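PDB 4YAG: C alpha-dehydrogenase from Sphingobium sp. SYK-6, which binds NADH as a short-chain dehydrogenase/reductase of the lignin beta-aryl ether cleavage pathway and probably oxidises the C-alpha alcohol of its substrates with NAD+. Local coordinates for residues G13-G18 against K192-E197; T7-G12 against V33-R38; V140-L145 against L186-I191. One frame throughout, in Å; residues are numbered along the deposited sequence.

How the contacts relate
Strand 7-11 runs into the glycine-rich turn and helix 16-27, and the chain returns as strand 31-36. Contact 2 closes this short right-handed beta-alpha-beta loop by pairing the two strands. Residues 13-18, within that loop, meet 192-197 far along the chain, so contact 1 crosses contact 2. Contact 3 comes after contact 2 and lies within the long loop of contact 1, pairing the ends of strands 137-142 and 181-187. Contact 1 touches both others, through the salt bridge of Glu197 to Arg38 and through Ile17 packed on Pro188 and Ile191. Contacts 2 and 3, with centres about 17 Å apart, grip the adenosine and nicotinamide ends of NADH.

Contact 1. Residues G13-G18 against K192-E197; sequences GASGIG and KSRIHE. With NAI (1,4-dihydronicotinamide adenine dinucleotide), chain C.
Ser15 and Arg194 hold one phosphate oxygen of NADH between them while also bonding to each other. The Ser15 hydroxyl, swung anti to its own backbone nitrogen (chi1 -176°), donates from OG to NAI O2A at 2.7 Å and accepts from Arg194 NE, 3.0 Å from OG and tilted 16° out of the guanidinium plane. Arg194 N closes the triangle with a 2.8 Å bond to NAI O2A. The far end of the guanidinium, NH1, is engaged by Glu44 in a salt bridge.

On the second phosphate, Ile17 N reaches NAI O1N at 2.8 Å and Ser193 OG donates to NAI O2N at 2.7 Å. Ser193 OG also accepts from Ile195 N (3.2 Å), an ST turn that fixes the hydroxyl's rotation. Between these grips Gly16 CA lies 3.7 Å from Ser193 CB; with its positive phi, any side chain there would run into both Ser193 and NAI O1N. This is the TGxxxGxG turn of the short-chain dehydrogenases meeting the loop after strand 181-187.

In this contact the phosphates are gripped by hydroxyls and backbone N-H groups; Arg194 acts through its backbone N and by orienting the Ser15 hydroxyl, and the N-terminal end of helix 16-27 probably helps to offset the negative charge.

Contact 2. Residues T7-G12 against V33-R38; sequences TAFITG and VLADIR. With NAI (1,4-dihydronicotinamide adenine dinucleotide), chain C.
The ring of Phe9 leans obliquely against Val33 and Ala35, with CD2 3.5 Å from Val33 CG1 and CZ 3.5 Å from Ala35 CB, and it also meets the ring of Phe126, their planes about 35° apart. A second flat group, the adenine of NADH, has the CG2 branch of Ile37 resting on it, 3.7 Å from NAI C5A. The pair of strands opens the Rossmann fold: 7-11 and 33-36 are parallel neighbours joined by a beta-alpha-beta crossover through helix 16-27.

Phe9 reaches its partners because CG is anti to the backbone nitrogen (chi1 -179°), which lays the ring along the strand toward Ala35; helix 68-82 packs over this side at Phe9 and Val33. On the reverse face Ile10 and Leu34 lie side by side, Ile10 CD1 4.1 Å from Leu34 CD2, against Ala22 of helix 16-27. Backbone hydrogen bonds link Ala8, Val33, Ile10 and Ala35 in alternation, and a weak one from Gly12 N to Ala35 O ends the pairing.

Past that point Asp36 takes both hydroxyls of the adenosine ribose, OD1 from NAI O2B and OD2 from NAI O3B, each at 2.7 Å, as in NAD(H)-dependent relatives; a phosphate on O2B would probably be repelled. Asp36 OD1 also receives Arg38 N at 2.9 Å on its anti lone pair, forming an Asx turn.

Contact 3. Residues V140-L145 against L186-I191; sequences VNTASL and LMPGPI. With NAI (1,4-dihydronicotinamide adenine dinucleotide), chain C.
With CG of Leu145 anti to the carbonyl carbon (chi1 -75°), its isobutyl group lies against the backbone of Met187, CG 3.5 Å from Met187 O, and CD2 meets Met187 CB at 4.0 Å as the two side chains cross at about a right angle. Thr142 turns OG1 anti to the carbonyl carbon (chi1 -53°), which leaves CG2 anti to the nitrogen and sends this methyl to the nicotinamide ribose, 3.4 Å from NAI O4D, while OG1 bonds to Asn91.

Regular parallel pairing, Leu186 N to Asn141 O and Ala143 N to Leu186 O, ends here. Beyond it Leu145 N donates to Pro188 O at 3.1 Å, from above the carbonyl plane, and a water donates to the same oxygen. Ser144 N, buried between, finds no partner. Replacing Leu145 with an alanine would probably open a gap beside Met187 and Gly189 and deprive Met270 of the second subunit of its packing partner.

Pro188 lies over one face of the nicotinamide, CB 3.7 Å from NAI C5N, while Ser144 OG, hydrogen-bonded to Ala146 N, comes to the rim, 3.4 Å from NAI C5N. Ile191 pins the carboxamide through N to NAI O7N and O to NAI N7N, both 3.0 Å.

Strand 137-142 runs between 87-90 and 181-187, strand 248-250 borders Leu186 and Met187, helix 156-177 packs on Ala143, and helix 231-244 covers Val140 and Leu186.

Contact 1. Residues G13-G18 against K192-E197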
loop_
_atom_site.group_PDB
_atom_site.type_symbol
_atom_site.label_atom_id
_atom_site.label_comp_id
_atom_site.label_asym_id
_atom_site.label_seq_id
_atom_site.Cartn_x
_atom_site.Cartn_y
_atom_site.Cartn_z
ATOM N N GLY A 13 -11.169 19.018 -1.378
ATOM C CA GLY A 13 -10.938 20.403 -1.035
ATOM C C GLY A 13 -12.125 21.140 -0.436
ATOM O O GLY A 13 -11.990 22.283 0.003
ATOM N N ALA A 14 -13.284 20.491 -0.409
ATOM C CA ALA A 14 -14.507 21.163 0.030
ATOM C C ALA A 14 -14.941 20.822 1.453
ATOM O O ALA A 14 -16.038 21.207 1.891
ATOM C CB ALA A 14 -15.637 20.863 -0.955
ATOM N N SER A 15 -14.095 20.109 2.188
ATOM C CA SER A 15 -14.385 19.809 3.575
ATOM C C SER A 15 -13.089 19.581 4.343
ATOM O O SER A 15 -12.041 19.309 3.746
ATOM C CB SER A 15 -15.245 18.548 3.660
ATOM O OG SER A 15 -15.628 18.261 4.992
ATOM N N GLY A 16 -13.165 19.703 5.666
ATOM C CA GLY A 16 -12.112 19.175 6.528
ATOM C C GLY A 16 -10.728 19.726 6.218
ATOM O O GLY A 16 -10.540 20.925 6.015
ATOM N N ILE A 17 -9.734 18.841 6.262
ATOM C CA ILE A 17 -8.344 19.222 6.039
ATOM C C ILE A 17 -8.134 19.923 4.699
ATOM O O ILE A 17 -7.471 20.964 4.616
ATOM C CB ILE A 17 -7.450 17.983 6.152
ATOM C CG1 ILE A 17 -7.480 17.465 7.600
ATOM C CG2 ILE A 17 -6.039 18.277 5.686
ATOM C CD1 ILE A 17 -6.719 16.155 7.801
ATOM N N GLY A 18 -8.699 19.358 3.639
ATOM C CA GLY A 18 -8.534 19.953 2.326
ATOM C C GLY A 18 -9.045 21.372 2.290
ATOM O O GLY A 18 -8.463 22.246 1.658
ATOM N N LYS A 192 -10.531 18.121 13.241
ATOM C CA LYS A 192 -11.965 18.337 13.032
ATOM C C LYS A 192 -12.290 18.277 11.548
ATOM O O LYS A 192 -11.709 18.995 10.748
ATOM C CB LYS A 192 -12.405 19.696 13.570
ATOM C CG LYS A 192 -12.275 19.859 15.058
ATOM C CD LYS A 192 -12.821 21.217 15.498
ATOM C CE LYS A 192 -12.621 21.451 16.984
ATOM N NZ LYS A 192 -12.916 22.858 17.363
ATOM N N SER A 193 -13.231 17.424 11.180
ATOM C CA SER A 193 -13.581 17.238 9.782
ATOM C C SER A 193 -14.922 16.538 9.669
ATOM O O SER A 193 -15.606 16.337 10.671
ATOM C CB SER A 193 -12.514 16.436 9.051
ATOM O OG SER A 193 -12.657 15.040 9.314
ATOM N N ARG A 194 -15.279 16.144 8.451
ATOM C CA ARG A 194 -16.525 15.428 8.226
ATOM C C ARG A 194 -16.288 14.002 7.724
ATOM O O ARG A 194 -17.152 13.426 7.059
ATOM C CB ARG A 194 -17.417 16.214 7.262
ATOM C CG ARG A 194 -17.958 17.463 7.917
ATOM C CD ARG A 194 -18.985 18.202 7.062
ATOM N NE ARG A 194 -18.335 18.973 6.008
ATOM C CZ ARG A 194 -18.989 19.806 5.196
ATOM N NH1 ARG A 194 -20.303 19.924 5.308
ATOM N NH2 ARG A 194 -18.340 20.489 4.264
ATOM N N ILE A 195 -15.136 13.427 8.073
ATOM C CA ILE A 195 -14.778 12.098 7.602
ATOM C C ILE A 195 -15.744 11.043 8.151
ATOM O O ILE A 195 -15.847 9.936 7.614
ATOM C CB ILE A 195 -13.302 11.760 7.888
ATOM C CG1 ILE A 195 -12.906 10.525 7.081
ATOM C CG2 ILE A 195 -13.050 11.578 9.385
ATOM C CD1 ILE A 195 -11.469 10.501 6.661
ATOM N N HIS A 196 -16.484 11.398 9.192
ATOM C CA HIS A 196 -17.502 10.498 9.711
ATOM C C HIS A 196 -18.665 10.313 8.735
ATOM O O HIS A 196 -19.512 9.440 8.937
ATOM C CB HIS A 196 -18.023 10.991 11.056
ATOM C CG HIS A 196 -18.636 12.348 11.003
ATOM N ND1 HIS A 196 -17.886 13.503 10.988
ATOM C CD2 HIS A 196 -19.933 12.738 10.976
ATOM C CE1 HIS A 196 -18.694 14.548 10.940
ATOM N NE2 HIS A 196 -19.941 14.112 10.931
ATOM N N GLU A 197 -18.700 11.115 7.675
ATOM C CA GLU A 197 -19.713 10.947 6.633
ATOM C C GLU A 197 -19.208 10.006 5.532
ATOM O O GLU A 197 -19.782 9.961 4.454
ATOM C CB GLU A 197 -20.100 12.303 6.004
ATOM C CG GLU A 197 -20.598 13.345 6.977
ATOM C CD GLU A 197 -20.940 14.687 6.320
ATOM O OE1 GLU A 197 -20.544 14.924 5.158
ATOM O OE2 GLU A 197 -21.588 15.513 6.985
HETATM P PA NAI C . -13.558 15.122 5.170
HETATM O O1A NAI C . -14.559 14.039 4.873
HETATM O O2A NAI C . -14.048 16.305 5.979
HETATM O O5B NAI C . -12.923 15.657 3.834
HETATM C C5B NAI C . -12.661 14.769 2.788
HETATM C C4B NAI C . -13.360 15.237 1.575
HETATM O O4B NAI C . -12.908 14.321 0.526
HETATM C C3B NAI C . -14.823 15.215 1.610
HETATM O O3B NAI C . -15.400 16.477 1.218
HETATM C C2B NAI C . -15.197 14.126 0.729
HETATM O O2B NAI C . -16.472 14.303 0.093
HETATM C C1B NAI C . -14.090 14.011 -0.220
HETATM N N9A NAI C . -13.981 12.715 -0.835
HETATM C C8A NAI C . -14.129 11.474 -0.251
HETATM N N7A NAI C . -14.006 10.510 -1.174
HETATM C C5A NAI C . -13.759 11.094 -2.390
HETATM C C6A NAI C . -13.546 10.645 -3.694
HETATM N N6A NAI C . -13.630 9.276 -3.981
HETATM N N1A NAI C . -13.320 11.536 -4.693
HETATM C C2A NAI C . -13.301 12.864 -4.430
HETATM N N3A NAI C . -13.503 13.350 -3.196
HETATM C C4A NAI C . -13.739 12.500 -2.172
HETATM O O3 NAI C . -12.420 14.366 5.976
HETATM P PN NAI C . -10.886 14.763 6.270
HETATM O O1N NAI C . -10.599 16.238 6.020
HETATM O O2N NAI C . -10.647 14.322 7.692
HETATM O O5D NAI C . -10.068 13.850 5.230
HETATM C C5D NAI C . -8.968 14.360 4.471
HETATM C C4D NAI C . -7.837 13.398 4.520
HETATM O O4D NAI C . -7.252 13.445 5.873
HETATM C C3D NAI C . -8.208 12.002 4.275
HETATM O O3D NAI C . -7.263 11.419 3.354
HETATM C C2D NAI C . -8.135 11.342 5.576
HETATM O O2D NAI C . -7.847 9.945 5.433
HETATM C C1D NAI C . -7.055 12.032 6.257
HETATM N N1N NAI C . -6.963 12.003 7.669
HETATM C C2N NAI C . -7.862 12.621 8.505
HETATM C C3N NAI C . -7.674 12.567 9.876
HETATM C C7N NAI C . -8.633 13.230 10.805
HETATM O O7N NAI C . -8.569 13.075 12.043
HETATM N N7N NAI C . -9.604 14.151 10.218
HETATM C C4N NAI C . -6.591 11.909 10.435
HETATM C C5N NAI C . -5.666 11.341 9.579
HETATM C C6N NAI C . -5.845 11.399 8.221
#

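Contact 2. Residues T7-G12 against V33-R38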
loop_
_atom_site.group_PDB
_atom_site.type_symbol
_atom_site.label_atom_id
_atom_site.label_comp_id
_atom_site.label_asym_id
_atom_site.label_seq_id
_atom_site.Cartn_x
_atom_site.Cartn_y
_atom_site.Cartn_z
ATOM N N THR A 7 -1.815 28.128 -9.091
ATOM C CA THR A 7 -3.095 27.447 -8.941
ATOM C C THR A 7 -2.880 26.113 -8.224
ATOM O O THR A 7 -1.953 25.353 -8.556
ATOM C CB THR A 7 -3.743 27.181 -10.294
ATOM O OG1 THR A 7 -4.081 28.432 -10.913
ATOM C CG2 THR A 7 -5.002 26.313 -10.137
ATOM N N ALA A 8 -3.733 25.858 -7.241
ATOM C CA ALA A 8 -3.691 24.628 -6.452
ATOM C C ALA A 8 -4.931 23.800 -6.749
ATOM O O ALA A 8 -6.056 24.309 -6.667
ATOM C CB ALA A 8 -3.609 24.949 -4.963
ATOM N N PHE A 9 -4.728 22.534 -7.103
ATOM C CA PHE A 9 -5.797 21.579 -7.311
ATOM C C PHE A 9 -5.851 20.701 -6.074
ATOM O O PHE A 9 -4.861 20.010 -5.750
ATOM C CB PHE A 9 -5.487 20.748 -8.550
ATOM C CG PHE A 9 -6.549 19.724 -8.891
ATOM C CD1 PHE A 9 -6.475 18.441 -8.415
ATOM C CD2 PHE A 9 -7.610 20.058 -9.689
ATOM C CE1 PHE A 9 -7.442 17.507 -8.736
ATOM C CE2 PHE A 9 -8.596 19.135 -10.010
ATOM C CZ PHE A 9 -8.511 17.862 -9.545
ATOM N N ILE A 10 -6.984 20.729 -5.374
ATOM C CA ILE A 10 -7.112 20.081 -4.075
ATOM C C ILE A 10 -8.241 19.071 -4.078
ATOM O O ILE A 10 -9.420 19.423 -4.145
ATOM C CB ILE A 10 -7.376 21.111 -2.953
ATOM C CG1 ILE A 10 -6.385 22.279 -3.059
ATOM C CG2 ILE A 10 -7.335 20.460 -1.577
ATOM C CD1 ILE A 10 -6.642 23.364 -2.055
ATOM N N THR A 11 -7.890 17.792 -3.992
ATOM C CA THR A 11 -8.928 16.779 -3.867
ATOM C C THR A 11 -9.413 16.714 -2.425
ATOM O O THR A 11 -8.664 16.933 -1.481
ATOM C CB THR A 11 -8.474 15.411 -4.327
ATOM O OG1 THR A 11 -7.559 14.879 -3.362
ATOM C CG2 THR A 11 -7.853 15.482 -5.710
ATOM N N GLY A 12 -10.709 16.482 -2.259
ATOM C CA GLY A 12 -11.354 16.629 -0.964
ATOM C C GLY A 12 -11.247 18.060 -0.452
ATOM O O GLY A 12 -11.264 18.301 0.755
ATOM N N VAL A 33 -8.674 25.127 -7.328
ATOM C CA VAL A 33 -9.646 24.217 -7.890
ATOM C C VAL A 33 -9.911 23.170 -6.827
ATOM O O VAL A 33 -8.983 22.451 -6.405
ATOM C CB VAL A 33 -9.140 23.553 -9.179
ATOM C CG1 VAL A 33 -10.120 22.511 -9.681
ATOM C CG2 VAL A 33 -8.894 24.589 -10.219
ATOM N N LEU A 34 -11.154 23.119 -6.363
ATOM C CA LEU A 34 -11.567 22.145 -5.357
ATOM C C LEU A 34 -12.292 21.006 -6.064
ATOM O O LEU A 34 -13.285 21.218 -6.754
ATOM C CB LEU A 34 -12.478 22.789 -4.314
ATOM C CG LEU A 34 -11.969 24.088 -3.704
ATOM C CD1 LEU A 34 -12.956 24.612 -2.688
ATOM C CD2 LEU A 34 -10.610 23.929 -3.076
ATOM N N ALA A 35 -11.772 19.790 -5.901
ATOM C CA ALA A 35 -12.321 18.611 -6.534
ATOM C C ALA A 35 -12.856 17.701 -5.424
ATOM O O ALA A 35 -12.169 17.400 -4.462
ATOM C CB ALA A 35 -11.254 17.888 -7.358
ATOM N N ASP A 36 -14.100 17.286 -5.550
ATOM C CA ASP A 36 -14.759 16.555 -4.461
ATOM C C ASP A 36 -15.904 15.736 -5.026
ATOM O O ASP A 36 -16.563 16.139 -5.999
ATOM C CB ASP A 36 -15.274 17.568 -3.433
ATOM C CG ASP A 36 -15.419 16.996 -2.038
ATOM O OD1 ASP A 36 -16.349 16.188 -1.822
ATOM O OD2 ASP A 36 -14.603 17.381 -1.156
ATOM N N ILE A 37 -16.208 14.629 -4.369
ATOM C CA ILE A 37 -17.279 13.763 -4.817
ATOM C C ILE A 37 -18.654 14.236 -4.304
ATOM O O ILE A 37 -19.689 13.804 -4.800
ATOM C CB ILE A 37 -16.988 12.283 -4.385
ATOM C CG1 ILE A 37 -17.764 11.294 -5.254
ATOM C CG2 ILE A 37 -17.296 12.077 -2.918
ATOM C CD1 ILE A 37 -17.339 9.856 -5.008
ATOM N N ARG A 38 -18.658 15.136 -3.321
ATOM C CA ARG A 38 -19.890 15.603 -2.693
ATOM C C ARG A 38 -20.299 16.975 -3.217
ATOM O O ARG A 38 -19.646 17.973 -2.913
ATOM C CB ARG A 38 -19.703 15.663 -1.178
ATOM C CG ARG A 38 -19.680 14.282 -0.504
ATOM C CD ARG A 38 -21.060 13.710 -0.270
ATOM N NE ARG A 38 -21.863 14.542 0.631
ATOM C CZ ARG A 38 -21.798 14.482 1.959
ATOM N NH1 ARG A 38 -20.966 13.627 2.557
ATOM N NH2 ARG A 38 -22.545 15.295 2.692
HETATM P PA NAI C . -13.558 15.122 5.170
HETATM O O1A NAI C . -14.559 14.039 4.873
HETATM O O2A NAI C . -14.048 16.305 5.979
HETATM O O5B NAI C . -12.923 15.657 3.834
HETATM C C5B NAI C . -12.661 14.769 2.788
HETATM C C4B NAI C . -13.360 15.237 1.575
HETATM O O4B NAI C . -12.908 14.321 0.526
HETATM C C3B NAI C . -14.823 15.215 1.610
HETATM O O3B NAI C . -15.400 16.477 1.218
HETATM C C2B NAI C . -15.197 14.126 0.729
HETATM O O2B NAI C . -16.472 14.303 0.093
HETATM C C1B NAI C . -14.090 14.011 -0.220
HETATM N N9A NAI C . -13.981 12.715 -0.835
HETATM C C8A NAI C . -14.129 11.474 -0.251
HETATM N N7A NAI C . -14.006 10.510 -1.174
HETATM C C5A NAI C . -13.759 11.094 -2.390
HETATM C C6A NAI C . -13.546 10.645 -3.694
HETATM N N6A NAI C . -13.630 9.276 -3.981
HETATM N N1A NAI C . -13.320 11.536 -4.693
HETATM C C2A NAI C . -13.301 12.864 -4.430
HETATM N N3A NAI C . -13.503 13.350 -3.196
HETATM C C4A NAI C . -13.739 12.500 -2.172
HETATM O O3 NAI C . -12.420 14.366 5.976
HETATM P PN NAI C . -10.886 14.763 6.270
HETATM O O1N NAI C . -10.599 16.238 6.020
HETATM O O2N NAI C . -10.647 14.322 7.692
HETATM O O5D NAI C . -10.068 13.850 5.230
HETATM C C5D NAI C . -8.968 14.360 4.471
HETATM C C4D NAI C . -7.837 13.398 4.520
HETATM O O4D NAI C . -7.252 13.445 5.873
HETATM C C3D NAI C . -8.208 12.002 4.275
HETATM O O3D NAI C . -7.263 11.419 3.354
HETATM C C2D NAI C . -8.135 11.342 5.576
HETATM O O2D NAI C . -7.847 9.945 5.433
HETATM C C1D NAI C . -7.055 12.032 6.257
HETATM N N1N NAI C . -6.963 12.003 7.669
HETATM C C2N NAI C . -7.862 12.621 8.505
HETATM C C3N NAI C . -7.674 12.567 9.876
HETATM C C7N NAI C . -8.633 13.230 10.805
HETATM O O7N NAI C . -8.569 13.075 12.043
HETATM N N7N NAI C . -9.604 14.151 10.218
HETATM C C4N NAI C . -6.591 11.909 10.435
HETATM C C5N NAI C . -5.666 11.341 9.579
HETATM C C6N NAI C . -5.845 11.399 8.221
#

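Contact 3. Residues V140-L145 against L186-I191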
loop_
_atom_site.group_PDB
_atom_site.type_symbol
_atom_site.label_atom_id
_atom_site.label_comp_id
_atom_site.label_asym_id
_atom_site.label_seq_id
_atom_site.Cartn_x
_atom_site.Cartn_y
_atom_site.Cartn_z
ATOM N N VAL A 140 1.377 17.509 -2.393
ATOM C CA VAL A 140 1.133 17.111 -1.024
ATOM C C VAL A 140 0.191 15.927 -1.065
ATOM O O VAL A 140 -0.883 16.010 -1.657
ATOM C CB VAL A 140 0.462 18.225 -0.188
ATOM C CG1 VAL A 140 0.195 17.759 1.238
ATOM C CG2 VAL A 140 1.310 19.489 -0.166
ATOM N N ASN A 141 0.577 14.821 -0.437
ATOM C CA ASN A 141 -0.323 13.683 -0.263
ATOM C C ASN A 141 -0.730 13.572 1.188
ATOM O O ASN A 141 0.125 13.583 2.059
ATOM C CB ASN A 141 0.405 12.377 -0.664
ATOM C CG ASN A 141 0.753 12.345 -2.134
ATOM O OD1 ASN A 141 0.007 12.852 -2.968
ATOM N ND2 ASN A 141 1.914 11.790 -2.460
ATOM N N THR A 142 -2.022 13.428 1.456
ATOM C CA THR A 142 -2.449 13.262 2.838
ATOM C C THR A 142 -2.494 11.792 3.190
ATOM O O THR A 142 -3.336 11.055 2.681
ATOM C CB THR A 142 -3.822 13.864 3.103
ATOM O OG1 THR A 142 -3.832 15.235 2.666
ATOM C CG2 THR A 142 -4.131 13.787 4.582
ATOM N N ALA A 143 -1.578 11.371 4.047
ATOM C CA ALA A 143 -1.610 10.006 4.555
ATOM C C ALA A 143 -2.289 10.056 5.930
ATOM O O ALA A 143 -3.425 10.546 6.038
ATOM C CB ALA A 143 -0.208 9.431 4.606
ATOM N N SER A 144 -1.616 9.574 6.975
ATOM C CA SER A 144 -2.138 9.575 8.336
ATOM C C SER A 144 -1.044 9.058 9.253
ATOM O O SER A 144 -0.194 8.285 8.812
ATOM C CB SER A 144 -3.328 8.633 8.466
ATOM O OG SER A 144 -3.727 8.574 9.831
ATOM N N LEU A 145 -1.074 9.440 10.531
ATOM C CA LEU A 145 -0.187 8.798 11.487
ATOM C C LEU A 145 -0.579 7.326 11.652
ATOM O O LEU A 145 0.229 6.511 12.092
ATOM C CB LEU A 145 -0.195 9.524 12.819
ATOM C CG LEU A 145 0.582 10.834 12.803
ATOM C CD1 LEU A 145 0.339 11.662 14.077
ATOM C CD2 LEU A 145 2.058 10.582 12.640
ATOM N N LEU A 186 1.686 14.476 4.324
ATOM C CA LEU A 186 1.045 14.950 5.537
ATOM C C LEU A 186 0.484 13.777 6.312
ATOM O O LEU A 186 -0.239 12.949 5.755
ATOM C CB LEU A 186 -0.070 15.917 5.127
ATOM C CG LEU A 186 -1.030 16.373 6.218
ATOM C CD1 LEU A 186 -0.343 17.117 7.336
ATOM C CD2 LEU A 186 -2.135 17.223 5.584
ATOM N N MET A 187 0.845 13.703 7.586
ATOM C CA MET A 187 0.444 12.626 8.475
ATOM C C MET A 187 -0.298 13.200 9.667
ATOM O O MET A 187 0.317 13.598 10.662
ATOM C CB MET A 187 1.680 11.827 8.907
ATOM C CG MET A 187 2.322 11.127 7.728
ATOM S SD MET A 187 3.984 10.500 8.074
ATOM C CE MET A 187 4.890 12.017 8.186
ATOM N N PRO A 188 -1.633 13.327 9.534
ATOM C CA PRO A 188 -2.340 13.913 10.660
ATOM C C PRO A 188 -2.684 12.947 11.786
ATOM O O PRO A 188 -2.846 11.734 11.588
ATOM C CB PRO A 188 -3.649 14.427 10.032
ATOM C CG PRO A 188 -3.406 14.472 8.549
ATOM C CD PRO A 188 -2.454 13.320 8.314
ATOM N N GLY A 189 -2.834 13.545 12.965
ATOM C CA GLY A 189 -3.597 13.006 14.068
ATOM C C GLY A 189 -5.022 13.523 13.960
ATOM O O GLY A 189 -5.477 13.856 12.878
ATOM N N PRO A 190 -5.733 13.593 15.080
ATOM C CA PRO A 190 -7.163 13.966 15.027
ATOM C C PRO A 190 -7.431 15.424 14.652
ATOM O O PRO A 190 -7.061 16.337 15.392
ATOM C CB PRO A 190 -7.655 13.669 16.441
ATOM C CG PRO A 190 -6.601 12.828 17.079
ATOM C CD PRO A 190 -5.306 13.190 16.429
ATOM N N ILE A 191 -8.064 15.619 13.492
ATOM C CA ILE A 191 -8.431 16.938 12.988
ATOM C C ILE A 191 -9.947 16.996 12.847
ATOM O O ILE A 191 -10.574 16.039 12.378
ATOM C CB ILE A 191 -7.822 17.211 11.601
ATOM C CG1 ILE A 191 -6.352 16.757 11.521
ATOM C CG2 ILE A 191 -7.994 18.686 11.198
ATOM C CD1 ILE A 191 -5.455 17.427 12.502
HETATM P PA NAI C . -13.558 15.122 5.170
HETATM O O1A NAI C . -14.559 14.039 4.873
HETATM O O2A NAI C . -14.048 16.305 5.979
HETATM O O5B NAI C . -12.923 15.657 3.834
HETATM C C5B NAI C . -12.661 14.769 2.788
HETATM C C4B NAI C . -13.360 15.237 1.575
HETATM O O4B NAI C . -12.908 14.321 0.526
HETATM C C3B NAI C . -14.823 15.215 1.610
HETATM O O3B NAI C . -15.400 16.477 1.218
HETATM C C2B NAI C . -15.197 14.126 0.729
HETATM O O2B NAI C . -16.472 14.303 0.093
HETATM C C1B NAI C . -14.090 14.011 -0.220
HETATM N N9A NAI C . -13.981 12.715 -0.835
HETATM C C8A NAI C . -14.129 11.474 -0.251
HETATM N N7A NAI C . -14.006 10.510 -1.174
HETATM C C5A NAI C . -13.759 11.094 -2.390
HETATM C C6A NAI C . -13.546 10.645 -3.694
HETATM N N6A NAI C . -13.630 9.276 -3.981
HETATM N N1A NAI C . -13.320 11.536 -4.693
HETATM C C2A NAI C . -13.301 12.864 -4.430
HETATM N N3A NAI C . -13.503 13.350 -3.196
HETATM C C4A NAI C . -13.739 12.500 -2.172
HETATM O O3 NAI C . -12.420 14.366 5.976
HETATM P PN NAI C . -10.886 14.763 6.270
HETATM O O1N NAI C . -10.599 16.238 6.020
HETATM O O2N NAI C . -10.647 14.322 7.692
HETATM O O5D NAI C . -10.068 13.850 5.230
HETATM C C5D NAI C . -8.968 14.360 4.471
HETATM C C4D NAI C . -7.837 13.398 4.520
HETATM O O4D NAI C . -7.252 13.445 5.873
HETATM C C3D NAI C . -8.208 12.002 4.275
HETATM O O3D NAI C . -7.263 11.419 3.354
HETATM C C2D NAI C . -8.135 11.342 5.576
HETATM O O2D NAI C . -7.847 9.945 5.433
HETATM C C1D NAI C . -7.055 12.032 6.257
HETATM N N1N NAI C . -6.963 12.003 7.669
HETATM C C2N NAI C . -7.862 12.621 8.505
HETATM C C3N NAI C . -7.674 12.567 9.876
HETATM C C7N NAI C . -8.633 13.230 10.805
HETATM O O7N NAI C . -8.569 13.075 12.043
HETATM N N7N NAI C . -9.604 14.151 10.218
HETATM C C4N NAI C . -6.591 11.909 10.435
HETATM C C5N NAI C . -5.666 11.341 9.579
HETATM C C6N NAI C . -5.845 11.399 8.221
HETATM O O HOH W 1 -4.509 9.577 12.887
#